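Side-chain contacts in agmatine N-acetyltransferase (Drosophila melanogaster, PDB 7CIW), which probably transfers an acetyl group from acetyl-CoA to agmatine, and probably to arylalkylamines, as a member of the GNAT acetyltransferase family: residues A[35-40]-A[97-102]; A[29-34]-A[47-52]. The protein carries 1 engineered substitution. One frame throughout, in Å; residues are numbered along the deposited sequence.

Interaction 1 (A[35-40]-A[97-102]). With G0R (N-(4-carbamimidamidobutyl)ethanamide), chain C.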
ATOM      1  N   PRO A  35       4.979   7.355  -5.156  1.00 15.39           N
ATOM      2  CA  PRO A  35       4.769   8.809  -5.312  1.00 17.42           C
ATOM      3  C   PRO A  35       4.696   9.617  -4.018  1.00 18.48           C
ATOM      4  O   PRO A  35       5.248  10.721  -3.993  1.00 20.54           O
ATOM      5  CB  PRO A  35       3.460   8.873  -6.111  1.00 17.19           C
ATOM      6  CG  PRO A  35       3.529   7.653  -6.984  1.00 16.69           C
ATOM      7  CD  PRO A  35       4.134   6.579  -6.090  1.00 14.84           C
ATOM      8  N   LEU A  36       4.033   9.150  -2.950  1.00 16.50           N
ATOM      9  CA  LEU A  36       4.027   9.970  -1.726  1.00 15.84           C
ATOM     10  C   LEU A  36       5.422  10.083  -1.130  1.00 17.60           C
ATOM     11  O   LEU A  36       5.814  11.156  -0.655  1.00 17.91           O
ATOM     12  CB  LEU A  36       3.080   9.409  -0.676  1.00 16.63           C
ATOM     13  CG  LEU A  36       1.645   9.148  -1.103  1.00 14.37           C
ATOM     14  CD1 LEU A  36       0.796   8.846   0.144  1.00 18.52           C
ATOM     15  CD2 LEU A  36       1.108  10.346  -1.874  1.00 16.68           C
ATOM     16  N   THR A  37       6.171   8.982  -1.125  1.00 17.42           N
ATOM     17  CA  THR A  37       7.530   8.998  -0.603  1.00 17.09           C
ATOM     18  C   THR A  37       8.449   9.838  -1.481  1.00 16.46           C
ATOM     19  O   THR A  37       9.282  10.596  -0.969  1.00 20.20           O
ATOM     20  CB  THR A  37       8.045   7.564  -0.482  1.00 17.44           C
ATOM     21  OG1 THR A  37       7.005   6.738   0.050  1.00 18.22           O
ATOM     22  CG2 THR A  37       9.257   7.490   0.449  1.00 17.77           C
ATOM     23  N   ALA A  38       8.315   9.719  -2.804  1.00 17.76           N
ATOM     24  CA  ALA A  38       9.147  10.504  -3.708  1.00 18.42           C
ATOM     25  C   ALA A  38       8.745  11.968  -3.714  1.00 21.63           C
ATOM     26  O   ALA A  38       9.560  12.823  -4.077  1.00 26.17           O
ATOM     27  CB  ALA A  38       9.068   9.942  -5.127  1.00 22.90           C
ATOM     28  N   GLY A  39       7.521  12.271  -3.312  1.00 18.73           N
ATOM     29  CA  GLY A  39       6.998  13.623  -3.312  1.00 19.02           C
ATOM     30  C   GLY A  39       7.136  14.368  -2.005  1.00 20.46           C
ATOM     31  O   GLY A  39       6.595  15.470  -1.869  1.00 20.80           O
ATOM     32  N   THR A  40       7.844  13.795  -1.033  1.00 20.31           N
ATOM     33  CA  THR A  40       8.119  14.423   0.248  1.00 22.04           C
ATOM     34  C   THR A  40       9.614  14.306   0.515  1.00 21.69           C
ATOM     35  O   THR A  40      10.345  13.651  -0.230  1.00 21.65           O
ATOM     36  CB  THR A  40       7.305  13.768   1.376  1.00 22.19           C
ATOM     37  OG1 THR A  40       7.422  12.343   1.275  1.00 19.57           O
ATOM     38  CG2 THR A  40       5.834  14.146   1.271  1.00 22.67           C
ATOM     39  N   GLY A  97       4.335  17.171  11.183  1.00 24.29           N
ATOM     40  CA  GLY A  97       5.582  17.912  11.212  1.00 30.71           C
ATOM     41  C   GLY A  97       6.740  17.238  10.515  1.00 30.90           C
ATOM     42  O   GLY A  97       7.756  17.898  10.258  1.00 30.05           O
ATOM     43  N   GLY A  98       6.631  15.947  10.202  1.00 25.79           N
ATOM     44  CA  GLY A  98       7.683  15.223   9.530  1.00 26.90           C
ATOM     45  C   GLY A  98       7.195  14.626   8.222  1.00 25.08           C
ATOM     46  O   GLY A  98       6.047  14.815   7.807  1.00 25.33           O
ATOM     47  N   LYS A  99       8.113  13.905   7.571  1.00 24.32           N
ATOM     48  CA  LYS A  99       7.795  13.230   6.315  1.00 25.79           C
ATOM     49  C   LYS A  99       6.625  12.268   6.489  1.00 22.69           C
ATOM     50  O   LYS A  99       5.690  12.251   5.677  1.00 22.18           O
ATOM     51  CB  LYS A  99       9.035  12.491   5.807  1.00 18.56           C
ATOM     52  CG  LYS A  99       8.851  11.786   4.472  1.00 19.56           C
ATOM     53  CD  LYS A  99      10.064  10.928   4.146  1.00 18.00           C
ATOM     54  CE  LYS A  99       9.909  10.176   2.829  1.00 19.01           C
ATOM     55  NZ  LYS A  99       9.899  11.122   1.657  1.00 18.51           N
ATOM     56  N   TRP A 100       6.668  11.445   7.538  1.00 22.22           N
ATOM     57  CA  TRP A 100       5.576  10.516   7.802  1.00 20.99           C
ATOM     58  C   TRP A 100       4.284  11.265   8.100  1.00 22.43           C
ATOM     59  O   TRP A 100       3.206  10.857   7.653  1.00 18.23           O
ATOM     60  CB  TRP A 100       5.968   9.595   8.959  1.00 20.67           C
ATOM     61  CG  TRP A 100       5.007   8.506   9.354  1.00 22.32           C
ATOM     62  CD1 TRP A 100       4.658   8.165  10.625  1.00 21.28           C
ATOM     63  CD2 TRP A 100       4.314   7.590   8.493  1.00 20.52           C
ATOM     64  NE1 TRP A 100       3.790   7.102  10.618  1.00 23.87           N
ATOM     65  CE2 TRP A 100       3.560   6.728   9.321  1.00 20.74           C
ATOM     66  CE3 TRP A 100       4.256   7.409   7.110  1.00 21.17           C
ATOM     67  CZ2 TRP A 100       2.748   5.721   8.810  1.00 23.76           C
ATOM     68  CZ3 TRP A 100       3.458   6.414   6.611  1.00 18.30           C
ATOM     69  CH2 TRP A 100       2.714   5.573   7.454  1.00 22.41           C
ATOM     70  N   GLY A 101       4.376  12.380   8.833  1.00 23.50           N
ATOM     71  CA  GLY A 101       3.187  13.169   9.115  1.00 20.94           C
ATOM     72  C   GLY A 101       2.519  13.704   7.861  1.00 20.35           C
ATOM     73  O   GLY A 101       1.291  13.717   7.764  1.00 17.43           O
ATOM     74  N   SER A 102       3.319  14.160   6.888  1.00 20.69           N
ATOM     75  CA  SER A 102       2.765  14.628   5.618  1.00 16.89           C
ATOM     76  C   SER A 102       2.113  13.486   4.845  1.00 18.29           C
ATOM     77  O   SER A 102       1.015  13.639   4.290  1.00 17.60           O
ATOM     78  CB  SER A 102       3.864  15.276   4.775  1.00 23.44           C
ATOM     79  OG  SER A 102       4.329  16.472   5.368  1.00 25.06           O
TER
HETATM   80  C10 G0R C 302       4.154   4.882   2.946  1.00 18.54           C
HETATM   81  N12 G0R C 302       5.178   5.820   2.506  1.00 19.86           N
HETATM   82  C1  G0R C 302      -0.211   0.024  -2.485  1.00 14.72           C
HETATM   83  C2  G0R C 302       0.663   1.238  -2.180  1.00 13.75           C
HETATM   84  C5  G0R C 302       0.828   3.656  -1.459  1.00 15.56           C
HETATM   85  C6  G0R C 302       0.935   3.873   0.052  1.00 17.97           C
HETATM   86  C7  G0R C 302       1.586   5.214   0.412  1.00 19.89           C
HETATM   87  C8  G0R C 302       3.043   5.144   0.887  1.00 23.36           C
HETATM   88  N4  G0R C 302       0.036   2.475  -1.763  1.00 13.38           N
HETATM   89  N9  G0R C 302       3.182   4.579   2.210  1.00 27.87           N
HETATM   90  N11 G0R C 302       4.246   4.274   4.250  1.00 25.82           N
HETATM   91  O3  G0R C 302       1.844   1.160  -2.271  1.00 15.81           O
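K99 reaches across to the end of the short helix 35-38, where its NZ donates to T37 O at 2.7 Å and to T40 OG1 at 2.8 Å. The first of these bonds lies in the carbonyl plane on a lone pair, with a C=O...N angle of 132°. The lysine chain runs straight from the backbone until its last bond turns (chi4 67°), which swings NZ in between T37 and T40. P42 O, just beyond, takes a third bond, and these three acceptors fix the direction of the buried ammonium. Its charge also sits beside the carbonyl end of a helix, where it would probably be favoured.

This is the tight part of the contact. The T40 hydroxyl plays two roles, accepting from K99 and donating to L36 O at 2.8 Å, tilted 17° from the carbonyl plane. Apolar carbon closes the gap alongside: T37 CG2 meets K99 CE at 3.6 Å, the two side chains crossing at about a right angle. Towards S102 the packing is looser. T40 CG2 comes no nearer to S102 CB than 4.2 Å, and the chain leading into the helix, from exposed G97 to partly exposed G98, lies on the solvent side.

The other branch of T37, its hydroxyl, faces the bound N-acetylagmatine. Its OG1 is held chiefly by E34 OE1 and receives a weak bond from G0R N12 at 3.2 Å, while W100 brings CZ3 obliquely to within 3.3 Å of G0R N11 and L36 sets CD1 against the butyl carbon C7. The contact thus joins helix 35-38 to helix 99-114 beside the acceptor-amine pocket of this GNAT enzyme, lined here by L36, T37 and W100.

Interaction 2 (A[29-34]-A[47-52]). With G0R (N-(4-carbamimidamidobutyl)ethanamide), chain C; COA (coenzyme A), chain B.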
ATOM      1  N   HIS A  29      13.478  -0.590  -3.842  1.00 16.43           N
ATOM      2  CA  HIS A  29      12.669  -0.635  -5.050  1.00 17.57           C
ATOM      3  C   HIS A  29      11.218  -0.223  -4.861  1.00 19.78           C
ATOM      4  O   HIS A  29      10.476  -0.170  -5.848  1.00 19.99           O
ATOM      5  CB  HIS A  29      12.714  -2.044  -5.661  1.00 20.29           C
ATOM      6  CG  HIS A  29      14.081  -2.453  -6.104  1.00 20.47           C
ATOM      7  ND1 HIS A  29      14.847  -1.680  -6.951  1.00 25.60           N
ATOM      8  CD2 HIS A  29      14.833  -3.537  -5.800  1.00 22.75           C
ATOM      9  CE1 HIS A  29      16.009  -2.278  -7.157  1.00 25.58           C
ATOM     10  NE2 HIS A  29      16.024  -3.406  -6.471  1.00 25.86           N
ATOM     11  N   TYR A  30      10.788   0.056  -3.637  1.00 16.27           N
ATOM     12  CA  TYR A  30       9.447   0.565  -3.395  1.00 16.50           C
ATOM     13  C   TYR A  30       9.488   2.040  -3.028  1.00 16.12           C
ATOM     14  O   TYR A  30       8.979   2.885  -3.769  1.00 15.50           O
ATOM     15  CB  TYR A  30       8.763  -0.235  -2.279  1.00 16.46           C
ATOM     16  CG  TYR A  30       7.449   0.361  -1.834  1.00 15.46           C
ATOM     17  CD1 TYR A  30       6.312   0.266  -2.637  1.00 13.68           C
ATOM     18  CD2 TYR A  30       7.340   1.018  -0.610  1.00 15.58           C
ATOM     19  CE1 TYR A  30       5.107   0.816  -2.238  1.00 14.96           C
ATOM     20  CE2 TYR A  30       6.133   1.573  -0.203  1.00 14.80           C
ATOM     21  CZ  TYR A  30       5.024   1.466  -1.023  1.00 12.95           C
ATOM     22  OH  TYR A  30       3.829   2.010  -0.616  1.00 14.85           O
ATOM     23  N   TYR A  31      10.118   2.360  -1.906  1.00 17.01           N
ATOM     24  CA  TYR A  31      10.109   3.731  -1.403  1.00 14.96           C
ATOM     25  C   TYR A  31      10.696   4.771  -2.356  1.00 17.38           C
ATOM     26  O   TYR A  31      10.139   5.877  -2.423  1.00 19.45           O
ATOM     27  CB  TYR A  31      10.856   3.765  -0.074  1.00 16.74           C
ATOM     28  CG  TYR A  31      10.079   3.338   1.150  1.00 15.30           C
ATOM     29  CD1 TYR A  31       8.978   4.067   1.602  1.00 16.46           C
ATOM     30  CD2 TYR A  31      10.489   2.237   1.895  1.00 15.10           C
ATOM     31  CE1 TYR A  31       8.300   3.699   2.760  1.00 16.06           C
ATOM     32  CE2 TYR A  31       9.820   1.863   3.058  1.00 14.86           C
ATOM     33  CZ  TYR A  31       8.734   2.604   3.489  1.00 15.62           C
ATOM     34  OH  TYR A  31       8.079   2.245   4.640  1.00 16.62           O
ATOM     35  N   PRO A  32      11.797   4.528  -3.076  1.00 17.99           N
ATOM     36  CA  PRO A  32      12.350   5.603  -3.922  1.00 17.92           C
ATOM     37  C   PRO A  32      11.421   6.060  -5.033  1.00 20.63           C
ATOM     38  O   PRO A  32      11.517   7.220  -5.451  1.00 21.15           O
ATOM     39  CB  PRO A  32      13.641   4.984  -4.485  1.00 18.64           C
ATOM     40  CG  PRO A  32      14.013   3.943  -3.467  1.00 18.95           C
ATOM     41  CD  PRO A  32      12.704   3.363  -3.031  1.00 19.24           C
ATOM     42  N   GLU A  33      10.503   5.206  -5.496  1.00 17.85           N
ATOM     43  CA  GLU A  33       9.609   5.538  -6.602  1.00 20.16           C
ATOM     44  C   GLU A  33       8.145   5.667  -6.200  1.00 17.05           C
ATOM     45  O   GLU A  33       7.345   6.169  -7.000  1.00 19.58           O
ATOM     46  CB  GLU A  33       9.728   4.486  -7.711  1.00 21.22           C
ATOM     47  CG  GLU A  33      11.140   4.307  -8.233  1.00 26.34           C
ATOM     48  CD  GLU A  33      11.285   3.064  -9.081  1.00 30.00           C
ATOM     49  OE1 GLU A  33      10.750   3.061 -10.212  1.00 36.04           O
ATOM     50  OE2 GLU A  33      11.922   2.093  -8.611  1.00 33.48           O
ATOM     51  N   GLU A  34       7.772   5.248  -5.000  1.00 16.38           N
ATOM     52  CA  GLU A  34       6.394   5.421  -4.564  1.00 15.87           C
ATOM     53  C   GLU A  34       6.062   6.911  -4.512  1.00 15.95           C
ATOM     54  O   GLU A  34       6.812   7.687  -3.900  1.00 18.49           O
ATOM     55  CB  GLU A  34       6.187   4.766  -3.203  1.00 16.62           C
ATOM     56  CG  GLU A  34       4.725   4.652  -2.809  1.00 14.86           C
ATOM     57  CD  GLU A  34       4.205   5.946  -2.248  1.00 15.68           C
ATOM     58  OE1 GLU A  34       4.891   6.521  -1.380  1.00 15.91           O
ATOM     59  OE2 GLU A  34       3.127   6.407  -2.689  1.00 15.40           O
ATOM     60  N   ALA A  47      11.487   6.445  10.501  1.00 19.96           N
ATOM     61  CA  ALA A  47      11.383   5.181  11.223  1.00 19.00           C
ATOM     62  C   ALA A  47       9.930   4.768  11.421  1.00 18.72           C
ATOM     63  O   ALA A  47       9.588   3.589  11.268  1.00 20.71           O
ATOM     64  CB  ALA A  47      12.091   5.284  12.576  1.00 21.48           C
ATOM     65  N   ALA A  48       9.060   5.720  11.763  1.00 17.66           N
ATOM     66  CA  ALA A  48       7.670   5.378  12.035  1.00 18.62           C
ATOM     67  C   ALA A  48       6.965   4.864  10.786  1.00 19.00           C
ATOM     68  O   ALA A  48       6.087   3.993  10.877  1.00 20.63           O
ATOM     69  CB  ALA A  48       6.941   6.594  12.602  1.00 20.62           C
ATOM     70  N   ASP A  49       7.335   5.399   9.624  1.00 19.26           N
ATOM     71  CA  ASP A  49       6.814   4.927   8.342  1.00 17.98           C
ATOM     72  C   ASP A  49       7.169   3.462   8.124  1.00 19.53           C
ATOM     73  O   ASP A  49       6.290   2.609   7.920  1.00 19.89           O
ATOM     74  CB  ASP A  49       7.393   5.821   7.238  1.00 16.45           C
ATOM     75  CG  ASP A  49       6.841   5.531   5.839  1.00 15.93           C
ATOM     76  OD1 ASP A  49       6.379   4.404   5.555  1.00 17.99           O
ATOM     77  OD2 ASP A  49       6.921   6.458   4.998  1.00 18.66           O
ATOM     78  N   LYS A  50       8.466   3.152   8.185  1.00 16.96           N
ATOM     79  CA  LYS A  50       8.925   1.772   8.052  1.00 15.92           C
ATOM     80  C   LYS A  50       8.293   0.871   9.103  1.00 17.28           C
ATOM     81  O   LYS A  50       7.881  -0.255   8.805  1.00 18.62           O
ATOM     82  CB  LYS A  50      10.452   1.731   8.172  1.00 17.53           C
ATOM     83  CG  LYS A  50      11.156   2.613   7.140  1.00 16.78           C
ATOM     84  CD  LYS A  50      12.684   2.513   7.204  1.00 20.51           C
ATOM     85  CE  LYS A  50      13.235   3.223   8.424  1.00 22.92           C
ATOM     86  NZ  LYS A  50      14.740   3.194   8.450  1.00 26.09           N
ATOM     87  N   GLU A  51       8.226   1.347  10.346  1.00 19.12           N
ATOM     88  CA  GLU A  51       7.675   0.532  11.422  1.00 19.04           C
ATOM     89  C   GLU A  51       6.207   0.206  11.178  1.00 19.07           C
ATOM     90  O   GLU A  51       5.756  -0.909  11.475  1.00 19.22           O
ATOM     91  CB  GLU A  51       7.855   1.255  12.757  1.00 22.51           C
ATOM     92  CG  GLU A  51       9.279   1.198  13.280  1.00 28.47           C
ATOM     93  CD  GLU A  51       9.440   1.905  14.612  1.00 36.17           C
ATOM     94  OE1 GLU A  51       8.459   1.938  15.390  1.00 38.34           O
ATOM     95  OE2 GLU A  51      10.547   2.426  14.875  1.00 41.17           O
ATOM     96  N   PHE A  52       5.444   1.155  10.636  1.00 16.59           N
ATOM     97  CA  PHE A  52       4.041   0.867  10.368  1.00 17.56           C
ATOM     98  C   PHE A  52       3.896  -0.238   9.332  1.00 17.89           C
ATOM     99  O   PHE A  52       3.078  -1.152   9.497  1.00 17.18           O
ATOM    100  CB  PHE A  52       3.294   2.101   9.890  1.00 18.02           C
ATOM    101  CG  PHE A  52       1.950   1.759   9.322  1.00 19.53           C
ATOM    102  CD1 PHE A  52       0.974   1.209  10.143  1.00 20.87           C
ATOM    103  CD2 PHE A  52       1.691   1.881   7.972  1.00 20.42           C
ATOM    104  CE1 PHE A  52      -0.262   0.849   9.641  1.00 22.54           C
ATOM    105  CE2 PHE A  52       0.447   1.515   7.459  1.00 21.40           C
ATOM    106  CZ  PHE A  52      -0.525   0.997   8.305  1.00 22.32           C
TER
HETATM  107  C10 G0R C 302       4.154   4.882   2.946  1.00 18.54           C
HETATM  108  N12 G0R C 302       5.178   5.820   2.506  1.00 19.86           N
HETATM  109  C1  G0R C 302      -0.211   0.024  -2.485  1.00 14.72           C
HETATM  110  C2  G0R C 302       0.663   1.238  -2.180  1.00 13.75           C
HETATM  111  C5  G0R C 302       0.828   3.656  -1.459  1.00 15.56           C
HETATM  112  C6  G0R C 302       0.935   3.873   0.052  1.00 17.97           C
HETATM  113  C7  G0R C 302       1.586   5.214   0.412  1.00 19.89           C
HETATM  114  C8  G0R C 302       3.043   5.144   0.887  1.00 23.36           C
HETATM  115  N4  G0R C 302       0.036   2.475  -1.763  1.00 13.38           N
HETATM  116  N9  G0R C 302       3.182   4.579   2.210  1.00 27.87           N
HETATM  117  N11 G0R C 302       4.246   4.274   4.250  1.00 25.82           N
HETATM  118  O3  G0R C 302       1.844   1.160  -2.271  1.00 15.81           O
HETATM  119  N1A COA B 301       7.450   2.744 -14.534  1.00 25.29           N
HETATM  120  C2A COA B 301       7.299   2.631 -15.883  1.00 23.60           C
HETATM  121  N3A COA B 301       6.556   1.605 -16.418  1.00 25.01           N
HETATM  122  C4A COA B 301       5.971   0.702 -15.615  1.00 21.94           C
HETATM  123  C5A COA B 301       6.127   0.814 -14.287  1.00 23.63           C
HETATM  124  C6A COA B 301       6.869   1.849 -13.755  1.00 25.19           C
HETATM  125  N6A COA B 301       7.310   2.377 -12.400  1.00 22.72           N
HETATM  126  N7A COA B 301       5.458  -0.193 -13.671  1.00 20.88           N
HETATM  127  C8A COA B 301       4.882  -0.946 -14.618  1.00 21.59           C
HETATM  128  N9A COA B 301       5.189  -0.392 -15.800  1.00 21.46           N
HETATM  129  C1B COA B 301       4.943  -0.717 -17.080  1.00 20.79           C
HETATM  130  C2B COA B 301       5.556  -2.122 -17.304  1.00 21.80           C
HETATM  131  O2B COA B 301       7.004  -2.057 -17.610  1.00 23.79           O
HETATM  132  C3B COA B 301       4.804  -2.691 -18.267  1.00 21.57           C
HETATM  133  O3B COA B 301       5.032  -2.171 -19.605  1.00 22.77           O
HETATM  134  P3B COA B 301       6.094  -2.849 -20.691  1.00 22.31           P
HETATM  135  O7A COA B 301       6.191  -4.346 -20.469  1.00 23.51           O
HETATM  136  O8A COA B 301       5.668  -2.490 -22.118  1.00 19.95           O
HETATM  137  O9A COA B 301       7.436  -2.195 -20.394  1.00 25.52           O
HETATM  138  C4B COA B 301       3.294  -2.165 -17.938  1.00 20.36           C
HETATM  139  O4B COA B 301       3.417  -1.009 -17.297  1.00 23.36           O
HETATM  140  C5B COA B 301       2.502  -3.178 -17.146  1.00 21.70           C
HETATM  141  O5B COA B 301       3.356  -3.698 -16.136  1.00 22.22           O
HETATM  142  P1A COA B 301       2.723  -4.440 -14.773  1.00 22.80           P
HETATM  143  O1A COA B 301       1.230  -4.164 -14.572  1.00 23.12           O
HETATM  144  O2A COA B 301       3.054  -5.924 -14.816  1.00 27.60           O
HETATM  145  O3A COA B 301       3.509  -3.708 -13.534  1.00 20.27           O
HETATM  146  P2A COA B 301       4.275  -4.437 -12.278  1.00 19.51           P
HETATM  147  O4A COA B 301       5.500  -5.154 -12.762  1.00 19.04           O
HETATM  148  O5A COA B 301       3.303  -5.326 -11.537  1.00 19.11           O
HETATM  149  O6A COA B 301       4.710  -3.117 -11.397  1.00 18.44           O
HETATM  150  CBP COA B 301       4.266  -1.610  -9.696  1.00 16.63           C
HETATM  151  CCP COA B 301       3.714  -2.267 -10.934  1.00 17.85           C
HETATM  152  CDP COA B 301       4.350  -2.706  -8.578  1.00 16.59           C
HETATM  153  CEP COA B 301       3.337  -0.475  -9.243  1.00 17.22           C
HETATM  154  CAP COA B 301       5.631  -1.020 -10.041  1.00 17.57           C
HETATM  155  OAP COA B 301       5.445   0.045 -10.942  1.00 19.46           O
HETATM  156  C9P COA B 301       6.406  -0.475  -8.825  1.00 17.36           C
HETATM  157  O9P COA B 301       6.976  -1.183  -8.053  1.00 15.30           O
HETATM  158  N8P COA B 301       6.469   0.962  -8.651  1.00 17.44           N
HETATM  159  C7P COA B 301       7.239   1.579  -7.555  1.00 16.89           C
HETATM  160  C6P COA B 301       6.525   1.539  -6.136  1.00 14.99           C
HETATM  161  C5P COA B 301       5.119   2.039  -6.348  1.00 16.66           C
HETATM  162  O5P COA B 301       4.887   3.103  -6.859  1.00 16.22           O
HETATM  163  N4P COA B 301       4.037   1.127  -5.877  1.00 15.21           N
HETATM  164  C3P COA B 301       2.616   1.395  -6.032  1.00 18.72           C
HETATM  165  C2P COA B 301       2.129   2.579  -5.196  1.00 19.13           C
HETATM  166  S1P COA B 301       0.331   2.459  -5.445  1.00 17.41           S
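Y31 presents the edge of its ring to D49, with OD1 near the ring plane and the two flat groups turned 78° against each other; G0R N12 also lies at that edge. One face of the Y31 ring carries Y30 CD2, 4.0 Å above the plane and offset toward the rim. One face of the Y30 ring in turn bears E34 CB. The arrangement belongs to the acceptor-amine pocket of this GNAT-family enzyme, where D49 of helix 47-54 receives the guanidinium of the bound product.

Its CG stands anti to the backbone N (chi1 -175°), turning the carboxylate toward tyrosine and ligand. G0R N11 donates to OD1, nearly straight at 160° but at an unusually short, doubtful 2.5 Å, and N12 to OD2 at 3.1 Å. Y31 OH gives OD1 a second bond of 2.9 Å from well above the carboxylate plane and helps position it, although Y31 also lines the pocket. An alanine at D49 would remove both acceptors and is likely to leave the guanidinium charge without its mate and the Y31 hydroxyl without this partner. At the ligand's other end, Y30 OH donates to G0R O3, in the ring plane, at 2.7 Å.

From the N terminus, the chain leaves helix 19-30 and passes through 29-34 straight into 35-40, so the first segments of the two contacts are consecutive. Interaction 2 closes the shorter loop, of 12 residues, on helix 47-54. Interaction 1 closes a longer one of 56 residues, which takes in that helix, strands 62-67 and 70-80 and helix 84-95 before returning at helix 99-114. The two loops therefore cross rather than nest. Direct packing joins them, T37 against the backbone of Y31 and W100 against A48 and D49. Interaction 2 ties the loop after helix 19-30 to helix 47-54, interaction 1 ties helix 35-38 and its following turn to helix 99-114, and both touch one bound ligand.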